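Long-range contact in lipopolysaccharide heptosyltransferase 2 (PDB 1PSW), which transfers the second heptose from ADP-L-glycero-D-manno-heptose onto the heptosyl-Kdo2-lipid A module during assembly of the lipopolysaccharide core: residues Met1-Met15 with Ala31-Leu45. Numbering follows the deposited sequence.
Sequences MKILVIGPSWVGDMM and AIIDVMAPAWCRPLL
Ile3 and Val5 hold the middle of the pairing: each gives its N-H to one residue of strand 32-37 and its carbonyl to another. Ile3 N reaches Ile32 O at 2.8 Å, and Ile3 O takes Asp34 N at 2.9 Å in an almost straight bond (178° at the hydrogen). Val5 repeats this with Asp34 O and Met36 N, while Met1 O to Ile32 N and Gly7 N to Met36 O close the two ends. The carboxylate of Asp34 is gripped elsewhere, by Tyr81 and Asn52. Beside it, Lys2 curls through bends at chi2 and chi3 (-68° and -66°), which lay its chain alongside Ile32 with NZ 3.4 Å from Ile32 CG2. With an alanine in place of Lys2, that flank of Ile32 would probably be left uncovered and the Asp34 carboxylate without its nearby, though not touching, opposite charge. Strands 2-6 and 32-37 are the neighbouring parallel strands of a beta-alpha-beta crossover through helix 11-27, in the N-terminal Rossmann-like half of this GT-B glycosyltransferase. Val5 CG2 meets Ile33 CG2 at 3.8 Å on the sheet face that Tyr21 of that helix covers. Beyond the strands, Met14, a selenomethionine, is the main apolar bridge, with Met14 CE reaching Ala37 CB (3.6 Å). Its side chain crosses that of Leu45 at about a right angle, Met14 SE 3.7 Å from Leu45 CD2, and slides past Leu44 in the opposite direction. Farther out, Ser9 O lies in plane at the edge of the Trp40 ring, 3.0 Å from Trp40 CZ2, while Val11 CG2 approaches CZ3 of that indole obliquely.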
HETATM    1  N   MSE A   1     -15.312 -14.329 -18.062  1.00 38.67           N
HETATM    2  CA  MSE A   1     -15.614 -13.743 -16.725  1.00 38.09           C
HETATM    3  C   MSE A   1     -15.098 -12.306 -16.615  1.00 36.12           C
HETATM    4  O   MSE A   1     -14.022 -12.070 -16.061  1.00 34.47           O
HETATM    5  CB  MSE A   1     -14.977 -14.605 -15.637  1.00 45.39           C
HETATM    6  CG  MSE A   1     -15.243 -14.113 -14.235  1.00 52.73           C
HETATM    7 SE   MSE A   1     -17.131 -13.987 -13.930  1.00 70.14          SE
HETATM    8  CE  MSE A   1     -17.380 -15.690 -13.053  1.00 60.56           C
ATOM      9  N   LYS A   2     -15.875 -11.355 -17.136  1.00 32.55           N
ATOM     10  CA  LYS A   2     -15.495  -9.940 -17.115  1.00 31.35           C
ATOM     11  C   LYS A   2     -15.890  -9.293 -15.793  1.00 29.18           C
ATOM     12  O   LYS A   2     -17.071  -9.168 -15.468  1.00 27.14           O
ATOM     13  CB  LYS A   2     -16.165  -9.181 -18.263  1.00 33.80           C
ATOM     14  CG  LYS A   2     -15.924  -9.771 -19.646  1.00 39.09           C
ATOM     15  CD  LYS A   2     -14.478  -9.637 -20.098  1.00 43.61           C
ATOM     16  CE  LYS A   2     -14.076  -8.183 -20.309  1.00 45.95           C
ATOM     17  NZ  LYS A   2     -12.708  -8.053 -20.898  1.00 46.99           N
ATOM     18  N   ILE A   3     -14.891  -8.862 -15.040  1.00 26.62           N
ATOM     19  CA  ILE A   3     -15.139  -8.261 -13.745  1.00 25.40           C
ATOM     20  C   ILE A   3     -14.675  -6.812 -13.665  1.00 24.36           C
ATOM     21  O   ILE A   3     -13.580  -6.469 -14.110  1.00 24.41           O
ATOM     22  CB  ILE A   3     -14.430  -9.084 -12.645  1.00 23.48           C
ATOM     23  CG1 ILE A   3     -14.921 -10.534 -12.695  1.00 24.29           C
ATOM     24  CG2 ILE A   3     -14.694  -8.477 -11.288  1.00 22.69           C
ATOM     25  CD1 ILE A   3     -14.097 -11.505 -11.860  1.00 21.54           C
ATOM     26  N   LEU A   4     -15.528  -5.964 -13.099  1.00 21.80           N
ATOM     27  CA  LEU A   4     -15.204  -4.559 -12.914  1.00 21.97           C
ATOM     28  C   LEU A   4     -15.036  -4.322 -11.420  1.00 22.28           C
ATOM     29  O   LEU A   4     -15.912  -4.666 -10.625  1.00 23.97           O
ATOM     30  CB  LEU A   4     -16.324  -3.658 -13.440  1.00 21.87           C
ATOM     31  CG  LEU A   4     -16.180  -2.175 -13.062  1.00 23.34           C
ATOM     32  CD1 LEU A   4     -14.932  -1.598 -13.701  1.00 22.61           C
ATOM     33  CD2 LEU A   4     -17.415  -1.388 -13.508  1.00 25.70           C
ATOM     34  N   VAL A   5     -13.909  -3.737 -11.039  1.00 20.70           N
ATOM     35  CA  VAL A   5     -13.654  -3.461  -9.633  1.00 19.91           C
ATOM     36  C   VAL A   5     -13.504  -1.967  -9.390  1.00 20.70           C
ATOM     37  O   VAL A   5     -12.762  -1.287 -10.096  1.00 21.31           O
ATOM     38  CB  VAL A   5     -12.363  -4.170  -9.140  1.00 18.41           C
ATOM     39  CG1 VAL A   5     -12.036  -3.740  -7.711  1.00 19.30           C
ATOM     40  CG2 VAL A   5     -12.538  -5.671  -9.202  1.00 18.89           C
ATOM     41  N   ILE A   6     -14.236  -1.456  -8.407  1.00 20.99           N
ATOM     42  CA  ILE A   6     -14.133  -0.052  -8.051  1.00 21.00           C
ATOM     43  C   ILE A   6     -13.092  -0.078  -6.944  1.00 21.26           C
ATOM     44  O   ILE A   6     -13.384  -0.487  -5.821  1.00 20.29           O
ATOM     45  CB  ILE A   6     -15.467   0.494  -7.492  1.00 22.44           C
ATOM     46  CG1 ILE A   6     -16.603   0.249  -8.488  1.00 21.42           C
ATOM     47  CG2 ILE A   6     -15.323   1.976  -7.172  1.00 21.95           C
ATOM     48  CD1 ILE A   6     -16.410   0.906  -9.848  1.00 22.17           C
ATOM     49  N   GLY A   7     -11.870   0.326  -7.269  1.00 22.43           N
ATOM     50  CA  GLY A   7     -10.803   0.289  -6.286  1.00 22.41           C
ATOM     51  C   GLY A   7     -10.769   1.455  -5.324  1.00 23.94           C
ATOM     52  O   GLY A   7     -11.347   2.514  -5.602  1.00 22.15           O
ATOM     53  N   PRO A   8     -10.090   1.288  -4.176  1.00 23.53           N
ATOM     54  CA  PRO A   8      -9.989   2.349  -3.174  1.00 25.84           C
ATOM     55  C   PRO A   8      -9.062   3.463  -3.632  1.00 26.40           C
ATOM     56  O   PRO A   8      -8.324   3.299  -4.602  1.00 29.23           O
ATOM     57  CB  PRO A   8      -9.474   1.608  -1.947  1.00 25.53           C
ATOM     58  CG  PRO A   8      -8.612   0.546  -2.537  1.00 25.15           C
ATOM     59  CD  PRO A   8      -9.452   0.048  -3.695  1.00 24.78           C
ATOM     60  N   SER A   9      -9.096   4.588  -2.928  1.00 27.93           N
ATOM     61  CA  SER A   9      -8.280   5.742  -3.281  1.00 30.66           C
ATOM     62  C   SER A   9      -7.090   5.952  -2.361  1.00 30.09           C
ATOM     63  O   SER A   9      -6.606   7.068  -2.223  1.00 31.49           O
ATOM     64  CB  SER A   9      -9.144   6.998  -3.274  1.00 32.67           C
ATOM     65  OG  SER A   9     -10.233   6.842  -4.162  1.00 36.46           O
ATOM     66  N   TRP A  10      -6.626   4.886  -1.724  1.00 29.31           N
ATOM     67  CA  TRP A  10      -5.480   4.980  -0.836  1.00 28.83           C
ATOM     68  C   TRP A  10      -4.485   3.906  -1.210  1.00 25.92           C
ATOM     69  O   TRP A  10      -4.875   2.781  -1.508  1.00 22.97           O
ATOM     70  CB  TRP A  10      -5.908   4.798   0.615  1.00 31.94           C
ATOM     71  CG  TRP A  10      -6.826   5.863   1.081  1.00 38.05           C
ATOM     72  CD1 TRP A  10      -8.187   5.794   1.167  1.00 39.22           C
ATOM     73  CD2 TRP A  10      -6.460   7.175   1.515  1.00 40.88           C
ATOM     74  NE1 TRP A  10      -8.692   6.985   1.632  1.00 42.88           N
ATOM     75  CE2 TRP A  10      -7.653   7.850   1.853  1.00 43.46           C
ATOM     76  CE3 TRP A  10      -5.238   7.846   1.648  1.00 43.75           C
ATOM     77  CZ2 TRP A  10      -7.660   9.170   2.323  1.00 44.31           C
ATOM     78  CZ3 TRP A  10      -5.244   9.157   2.115  1.00 44.61           C
ATOM     79  CH2 TRP A  10      -6.449   9.805   2.446  1.00 46.06           C
ATOM     80  N   VAL A  11      -3.204   4.255  -1.197  1.00 24.11           N
ATOM     81  CA  VAL A  11      -2.157   3.308  -1.542  1.00 23.40           C
ATOM     82  C   VAL A  11      -2.264   2.012  -0.749  1.00 21.18           C
ATOM     83  O   VAL A  11      -2.296   0.931  -1.334  1.00 21.60           O
ATOM     84  CB  VAL A  11      -0.757   3.920  -1.319  1.00 24.61           C
ATOM     85  CG1 VAL A  11       0.315   2.866  -1.546  1.00 24.66           C
ATOM     86  CG2 VAL A  11      -0.544   5.087  -2.273  1.00 26.68           C
ATOM     87  N   GLY A  12      -2.332   2.118   0.574  1.00 21.02           N
ATOM     88  CA  GLY A  12      -2.423   0.928   1.402  1.00 19.97           C
ATOM     89  C   GLY A  12      -3.567   0.020   1.001  1.00 21.72           C
ATOM     90  O   GLY A  12      -3.361  -1.163   0.731  1.00 21.15           O
ATOM     91  N   ASP A  13      -4.772   0.582   0.965  1.00 19.31           N
ATOM     92  CA  ASP A  13      -5.975  -0.150   0.609  1.00 18.54           C
ATOM     93  C   ASP A  13      -5.870  -0.771  -0.782  1.00 17.84           C
ATOM     94  O   ASP A  13      -6.292  -1.906  -0.991  1.00 16.53           O
ATOM     95  CB  ASP A  13      -7.187   0.784   0.676  1.00 21.31           C
ATOM     96  CG  ASP A  13      -7.495   1.245   2.088  1.00 25.41           C
ATOM     97  OD1 ASP A  13      -6.668   1.011   2.994  1.00 27.99           O
ATOM     98  OD2 ASP A  13      -8.569   1.850   2.294  1.00 26.86           O
HETATM   99  N   MSE A  14      -5.308  -0.031  -1.731  1.00 17.66           N
HETATM  100  CA  MSE A  14      -5.159  -0.546  -3.087  1.00 21.00           C
HETATM  101  C   MSE A  14      -4.234  -1.761  -3.082  1.00 19.51           C
HETATM  102  O   MSE A  14      -4.477  -2.746  -3.777  1.00 17.09           O
HETATM  103  CB  MSE A  14      -4.583   0.531  -4.013  1.00 25.46           C
HETATM  104  CG  MSE A  14      -4.401   0.074  -5.466  1.00 36.81           C
HETATM  105 SE   MSE A  14      -6.061  -0.541  -6.305  1.00 55.91          SE
HETATM  106  CE  MSE A  14      -6.962   1.157  -6.461  1.00 40.42           C
HETATM  107  N   MSE A  15      -3.170  -1.691  -2.299  1.00 18.01           N
HETATM  108  CA  MSE A  15      -2.241  -2.800  -2.228  1.00 21.52           C
HETATM  109  C   MSE A  15      -3.004  -4.014  -1.674  1.00 21.21           C
HETATM  110  O   MSE A  15      -2.887  -5.122  -2.198  1.00 19.07           O
HETATM  111  CB  MSE A  15      -1.057  -2.419  -1.328  1.00 23.16           C
HETATM  112  CG  MSE A  15       0.225  -3.253  -1.556  1.00 31.06           C
HETATM  113 SE   MSE A  15       0.942  -3.090  -3.356  1.00 39.61          SE
HETATM  114  CE  MSE A  15       0.565  -4.888  -4.019  1.00 27.93           C
ATOM    115  N   ALA A  31     -10.695 -15.204 -15.323  1.00 25.92           N
ATOM    116  CA  ALA A  31     -11.208 -13.978 -14.729  1.00 27.00           C
ATOM    117  C   ALA A  31     -10.435 -12.777 -15.271  1.00 26.55           C
ATOM    118  O   ALA A  31      -9.229 -12.656 -15.062  1.00 28.28           O
ATOM    119  CB  ALA A  31     -11.089 -14.044 -13.207  1.00 27.25           C
ATOM    120  N   ILE A  32     -11.140 -11.908 -15.988  1.00 25.88           N
ATOM    121  CA  ILE A  32     -10.556 -10.699 -16.565  1.00 25.41           C
ATOM    122  C   ILE A  32     -10.987  -9.561 -15.644  1.00 24.80           C
ATOM    123  O   ILE A  32     -12.179  -9.250 -15.540  1.00 24.30           O
ATOM    124  CB  ILE A  32     -11.097 -10.442 -17.997  1.00 27.69           C
ATOM    125  CG1 ILE A  32     -10.820 -11.658 -18.888  1.00 28.43           C
ATOM    126  CG2 ILE A  32     -10.444  -9.200 -18.593  1.00 26.92           C
ATOM    127  CD1 ILE A  32      -9.351 -11.975 -19.057  1.00 31.96           C
ATOM    128  N   ILE A  33     -10.016  -8.942 -14.981  1.00 22.75           N
ATOM    129  CA  ILE A  33     -10.304  -7.889 -14.015  1.00 21.54           C
ATOM    130  C   ILE A  33      -9.883  -6.475 -14.398  1.00 20.47           C
ATOM    131  O   ILE A  33      -8.704  -6.204 -14.615  1.00 19.19           O
ATOM    132  CB  ILE A  33      -9.648  -8.229 -12.656  1.00 20.98           C
ATOM    133  CG1 ILE A  33     -10.102  -9.616 -12.193  1.00 21.68           C
ATOM    134  CG2 ILE A  33     -10.028  -7.184 -11.618  1.00 22.60           C
ATOM    135  CD1 ILE A  33      -9.198 -10.237 -11.130  1.00 20.59           C
ATOM    136  N   ASP A  34     -10.863  -5.578 -14.481  1.00 19.63           N
ATOM    137  CA  ASP A  34     -10.600  -4.179 -14.788  1.00 19.83           C
ATOM    138  C   ASP A  34     -10.808  -3.424 -13.479  1.00 20.80           C
ATOM    139  O   ASP A  34     -11.731  -3.729 -12.720  1.00 21.02           O
ATOM    140  CB  ASP A  34     -11.563  -3.650 -15.857  1.00 21.77           C
ATOM    141  CG  ASP A  34     -11.331  -4.279 -17.220  1.00 26.67           C
ATOM    142  OD1 ASP A  34     -10.188  -4.715 -17.492  1.00 26.44           O
ATOM    143  OD2 ASP A  34     -12.283  -4.323 -18.029  1.00 28.57           O
ATOM    144  N   VAL A  35      -9.949  -2.448 -13.210  1.00 19.34           N
ATOM    145  CA  VAL A  35     -10.049  -1.683 -11.978  1.00 19.76           C
ATOM    146  C   VAL A  35     -10.154  -0.199 -12.257  1.00 21.72           C
ATOM    147  O   VAL A  35      -9.331   0.369 -12.978  1.00 20.07           O
ATOM    148  CB  VAL A  35      -8.823  -1.921 -11.069  1.00 17.90           C
ATOM    149  CG1 VAL A  35      -8.971  -1.124  -9.776  1.00 19.31           C
ATOM    150  CG2 VAL A  35      -8.690  -3.403 -10.765  1.00 16.71           C
HETATM  151  N   MSE A  36     -11.182   0.421 -11.686  1.00 21.60           N
HETATM  152  CA  MSE A  36     -11.401   1.849 -11.839  1.00 26.03           C
HETATM  153  C   MSE A  36     -10.910   2.538 -10.576  1.00 25.13           C
HETATM  154  O   MSE A  36     -11.359   2.223  -9.471  1.00 25.92           O
HETATM  155  CB  MSE A  36     -12.882   2.154 -12.043  1.00 29.42           C
HETATM  156  CG  MSE A  36     -13.146   3.625 -12.312  1.00 36.90           C
HETATM  157 SE   MSE A  36     -15.039   4.049 -12.406  1.00 52.80          SE
HETATM  158  CE  MSE A  36     -15.392   3.368 -14.156  1.00 40.70           C
ATOM    159  N   ALA A  37      -9.975   3.466 -10.745  1.00 24.99           N
ATOM    160  CA  ALA A  37      -9.400   4.204  -9.626  1.00 27.28           C
ATOM    161  C   ALA A  37      -8.860   5.537 -10.136  1.00 28.17           C
ATOM    162  O   ALA A  37      -8.778   5.756 -11.342  1.00 30.19           O
ATOM    163  CB  ALA A  37      -8.267   3.390  -8.991  1.00 26.75           C
ATOM    164  N   PRO A  38      -8.502   6.453  -9.221  1.00 29.30           N
ATOM    165  CA  PRO A  38      -7.972   7.752  -9.641  1.00 30.54           C
ATOM    166  C   PRO A  38      -6.785   7.572 -10.582  1.00 33.06           C
ATOM    167  O   PRO A  38      -6.177   6.501 -10.629  1.00 32.48           O
ATOM    168  CB  PRO A  38      -7.570   8.398  -8.322  1.00 30.16           C
ATOM    169  CG  PRO A  38      -8.578   7.859  -7.371  1.00 29.74           C
ATOM    170  CD  PRO A  38      -8.651   6.396  -7.757  1.00 28.13           C
ATOM    171  N   ALA A  39      -6.458   8.626 -11.324  1.00 34.39           N
ATOM    172  CA  ALA A  39      -5.346   8.594 -12.270  1.00 35.26           C
ATOM    173  C   ALA A  39      -4.029   8.176 -11.612  1.00 35.75           C
ATOM    174  O   ALA A  39      -3.312   7.333 -12.142  1.00 34.94           O
ATOM    175  CB  ALA A  39      -5.186   9.965 -12.927  1.00 37.35           C
ATOM    176  N   TRP A  40      -3.721   8.754 -10.456  1.00 36.49           N
ATOM    177  CA  TRP A  40      -2.476   8.439  -9.770  1.00 37.67           C
ATOM    178  C   TRP A  40      -2.360   6.977  -9.329  1.00 38.38           C
ATOM    179  O   TRP A  40      -1.279   6.522  -8.941  1.00 37.33           O
ATOM    180  CB  TRP A  40      -2.288   9.348  -8.556  1.00 39.37           C
ATOM    181  CG  TRP A  40      -3.375   9.242  -7.548  1.00 42.28           C
ATOM    182  CD1 TRP A  40      -4.515   9.990  -7.484  1.00 43.68           C
ATOM    183  CD2 TRP A  40      -3.440   8.315  -6.458  1.00 43.45           C
ATOM    184  NE1 TRP A  40      -5.286   9.587  -6.417  1.00 44.35           N
ATOM    185  CE2 TRP A  40      -4.650   8.562  -5.773  1.00 43.81           C
ATOM    186  CE3 TRP A  40      -2.593   7.300  -5.997  1.00 44.51           C
ATOM    187  CZ2 TRP A  40      -5.035   7.830  -4.649  1.00 45.24           C
ATOM    188  CZ3 TRP A  40      -2.978   6.568  -4.874  1.00 45.78           C
ATOM    189  CH2 TRP A  40      -4.190   6.840  -4.214  1.00 46.71           C
ATOM    190  N   CYS A  41      -3.467   6.242  -9.391  1.00 37.84           N
ATOM    191  CA  CYS A  41      -3.461   4.834  -9.008  1.00 37.17           C
ATOM    192  C   CYS A  41      -3.010   3.933 -10.150  1.00 35.95           C
ATOM    193  O   CYS A  41      -2.501   2.833  -9.920  1.00 37.61           O
ATOM    194  CB  CYS A  41      -4.853   4.389  -8.550  1.00 39.60           C
ATOM    195  SG  CYS A  41      -5.366   5.010  -6.935  1.00 45.03           S
ATOM    196  N   ARG A  42      -3.194   4.394 -11.380  1.00 33.89           N
ATOM    197  CA  ARG A  42      -2.816   3.590 -12.532  1.00 32.74           C
ATOM    198  C   ARG A  42      -1.413   2.990 -12.450  1.00 29.95           C
ATOM    199  O   ARG A  42      -1.226   1.825 -12.783  1.00 26.55           O
ATOM    200  CB  ARG A  42      -2.940   4.399 -13.832  1.00 35.42           C
ATOM    201  CG  ARG A  42      -2.468   3.615 -15.056  1.00 39.05           C
ATOM    202  CD  ARG A  42      -3.525   3.532 -16.148  1.00 41.27           C
ATOM    203  NE  ARG A  42      -3.085   2.678 -17.251  1.00 44.20           N
ATOM    204  CZ  ARG A  42      -3.740   2.540 -18.399  1.00 46.09           C
ATOM    205  NH1 ARG A  42      -4.870   3.203 -18.602  1.00 46.37           N
ATOM    206  NH2 ARG A  42      -3.263   1.740 -19.344  1.00 47.02           N
ATOM    207  N   PRO A  43      -0.414   3.778 -12.011  1.00 27.93           N
ATOM    208  CA  PRO A  43       0.955   3.252 -11.920  1.00 27.41           C
ATOM    209  C   PRO A  43       1.087   1.990 -11.068  1.00 25.08           C
ATOM    210  O   PRO A  43       1.772   1.043 -11.454  1.00 25.00           O
ATOM    211  CB  PRO A  43       1.736   4.428 -11.342  1.00 29.28           C
ATOM    212  CG  PRO A  43       1.004   5.608 -11.905  1.00 28.76           C
ATOM    213  CD  PRO A  43      -0.436   5.216 -11.695  1.00 27.86           C
ATOM    214  N   LEU A  44       0.427   1.973  -9.914  1.00 23.14           N
ATOM    215  CA  LEU A  44       0.496   0.819  -9.021  1.00 21.83           C
ATOM    216  C   LEU A  44      -0.186  -0.392  -9.642  1.00 22.55           C
ATOM    217  O   LEU A  44       0.330  -1.516  -9.586  1.00 22.59           O
ATOM    218  CB  LEU A  44      -0.159   1.155  -7.682  1.00 22.14           C
ATOM    219  CG  LEU A  44       0.026   0.145  -6.552  1.00 24.14           C
ATOM    220  CD1 LEU A  44       1.502  -0.161  -6.372  1.00 25.43           C
ATOM    221  CD2 LEU A  44      -0.563   0.705  -5.268  1.00 24.60           C
ATOM    222  N   LEU A  45      -1.351  -0.158 -10.231  1.00 20.23           N
ATOM    223  CA  LEU A  45      -2.107  -1.222 -10.876  1.00 22.77           C
ATOM    224  C   LEU A  45      -1.308  -1.857 -12.006  1.00 22.69           C
ATOM    225  O   LEU A  45      -1.444  -3.052 -12.278  1.00 23.63           O
ATOM    226  CB  LEU A  45      -3.418  -0.667 -11.436  1.00 21.14           C
ATOM    227  CG  LEU A  45      -4.444  -0.218 -10.393  1.00 22.49           C
ATOM    228  CD1 LEU A  45      -5.532   0.603 -11.063  1.00 20.08           C
ATOM    229  CD2 LEU A  45      -5.029  -1.436  -9.691  1.00 20.90           C
TER